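Methyltransferase FkbM (Methylobacillus flagellatus KT, PDB 2PY6) is probably a methyltransferase of the FkbM family, expected to transfer methyl groups. Local coordinates at residues A165-V168 / R169-A173. Numbering follows the deposited sequence.
Sequences ADIV and RNIPA. With EDO (1,2-ethanediol), chain F.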
loop_
_atom_site.group_PDB
_atom_site.type_symbol
_atom_site.label_atom_id
_atom_site.label_comp_id
_atom_site.label_asym_id
_atom_site.label_seq_id
_atom_site.Cartn_x
_atom_site.Cartn_y
_atom_site.Cartn_z
ATOM N N ALA A 165 1.352 -42.311 -3.081
ATOM C CA ALA A 165 1.569 -43.659 -3.640
ATOM C C ALA A 165 3.023 -43.950 -4.019
ATOM O O ALA A 165 3.486 -45.053 -3.834
ATOM C CB ALA A 165 0.696 -43.846 -4.846
ATOM N N ASP A 166 3.699 -42.954 -4.586
ATOM C CA ASP A 166 5.133 -43.033 -4.932
ATOM C C ASP A 166 5.961 -43.308 -3.700
ATOM O O ASP A 166 6.898 -44.110 -3.734
ATOM C CB ASP A 166 5.642 -41.692 -5.499
ATOM C CG ASP A 166 5.243 -41.476 -6.947
ATOM O OD1 ASP A 166 4.520 -42.347 -7.483
ATOM O OD2 ASP A 166 5.656 -40.444 -7.549
ATOM N N ILE A 167 5.624 -42.616 -2.616
ATOM C CA ILE A 167 6.351 -42.810 -1.344
ATOM C C ILE A 167 6.130 -44.200 -0.786
ATOM O O ILE A 167 7.084 -44.829 -0.317
ATOM C CB ILE A 167 6.007 -41.728 -0.288
ATOM C CG1 ILE A 167 6.503 -40.366 -0.801
ATOM C CG2 ILE A 167 6.698 -42.048 1.026
ATOM C CD1 ILE A 167 5.889 -39.220 -0.127
ATOM N N VAL A 168 4.894 -44.686 -0.881
ATOM C CA VAL A 168 4.532 -46.013 -0.387
ATOM C C VAL A 168 5.292 -47.118 -1.134
ATOM O O VAL A 168 5.545 -48.166 -0.561
ATOM C CB VAL A 168 2.990 -46.234 -0.460
ATOM C CG1 VAL A 168 2.588 -47.687 -0.157
ATOM C CG2 VAL A 168 2.238 -45.275 0.463
ATOM N N ARG A 169 5.648 -46.883 -2.400
ATOM C CA ARG A 169 6.407 -47.853 -3.216
ATOM C C ARG A 169 7.894 -47.902 -2.921
ATOM O O ARG A 169 8.557 -48.852 -3.335
ATOM C CB ARG A 169 6.267 -47.576 -4.728
ATOM C CG ARG A 169 5.110 -48.310 -5.408
ATOM C CD ARG A 169 5.116 -48.152 -6.980
ATOM N NE ARG A 169 4.796 -46.793 -7.397
ATOM C CZ ARG A 169 3.572 -46.246 -7.323
ATOM N NH1 ARG A 169 2.528 -46.930 -6.824
ATOM N NH2 ARG A 169 3.388 -44.993 -7.731
ATOM N N ASN A 170 8.406 -46.893 -2.209
ATOM C CA ASN A 170 9.818 -46.748 -1.942
ATOM C C ASN A 170 10.198 -46.644 -0.467
ATOM O O ASN A 170 11.222 -46.030 -0.129
ATOM C CB ASN A 170 10.286 -45.516 -2.693
ATOM C CG ASN A 170 10.219 -45.691 -4.200
ATOM O OD1 ASN A 170 9.404 -45.061 -4.870
ATOM N ND2 ASN A 170 11.061 -46.557 -4.730
ATOM N N ILE A 171 9.421 -47.284 0.408
ATOM C CA ILE A 171 9.684 -47.222 1.850
ATOM C C ILE A 171 11.124 -47.629 2.251
ATOM O O ILE A 171 11.800 -46.835 2.882
ATOM C CB ILE A 171 8.602 -47.969 2.728
ATOM C CG1 ILE A 171 7.195 -47.355 2.571
ATOM C CG2 ILE A 171 9.011 -48.008 4.155
ATOM C CD1 ILE A 171 7.046 -45.831 2.787
ATOM N N PRO A 172 11.579 -48.847 1.929
ATOM C CA PRO A 172 12.957 -49.155 2.351
ATOM C C PRO A 172 14.025 -48.207 1.855
ATOM O O PRO A 172 14.953 -47.884 2.620
ATOM C CB PRO A 172 13.176 -50.593 1.827
ATOM C CG PRO A 172 11.784 -51.182 1.816
ATOM C CD PRO A 172 10.940 -50.030 1.300
ATOM N N ALA A 173 13.913 -47.735 0.617
ATOM C CA ALA A 173 14.896 -46.790 0.089
ATOM C C ALA A 173 14.890 -45.471 0.898
ATOM O O ALA A 173 15.943 -44.872 1.155
ATOM C CB ALA A 173 14.624 -46.515 -1.363
HETATM C C1 EDO F . -0.130 -50.531 -4.798
HETATM O O1 EDO F . -1.432 -50.799 -5.314
HETATM C C2 EDO F . 1.045 -50.581 -5.781
HETATM O O2 EDO F . 1.518 -49.257 -5.990
HETATM O O HOH W 1 7.733 -49.857 -0.333
#
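Ile171 bends its end back onto the last turn of helix 164-169. Its CD1 lies 3.3 Å from Ile167 O and 4.2 Å from Ile167 CG2. CG1 sits beside the backbone N, and a turned chi2 (-52°) brings CD1 to that carbonyl. This is the tight side: Ile171 also rests on Phe23 and Ala27 of helix 19-32, while Ile167 is buried against His197 and Leu198 of helix 184-199. An alanine in place of Ile171 would probably leave a gap beside Ile167 and weaken the hold on helix 19-32. Asn170 N donates to Ile167 O at 3.1 Å. The solvent side is looser and polar. Arg169 NH2 forms a salt bridge to Asp166 OD1 at 2.9 Å, but the hydrogen bond within it is weak (122°) and the two flat groups are turned 75° apart. Ser373 holds the other carboxylate oxygen, OD2. Ala165 O sits over one guanidinium face. At the edge, Arg169 NH1 donates to O2 of an ethanediol, probably from crystallisation, at 2.7 Å. A water donates to Val168 O and accepts from Ile171 N. Such a break is characteristic of a tight junction between consecutive helices, here 164-169 and 171-180, with Asn170 at the N-cap position, though its side chain makes no capping bond.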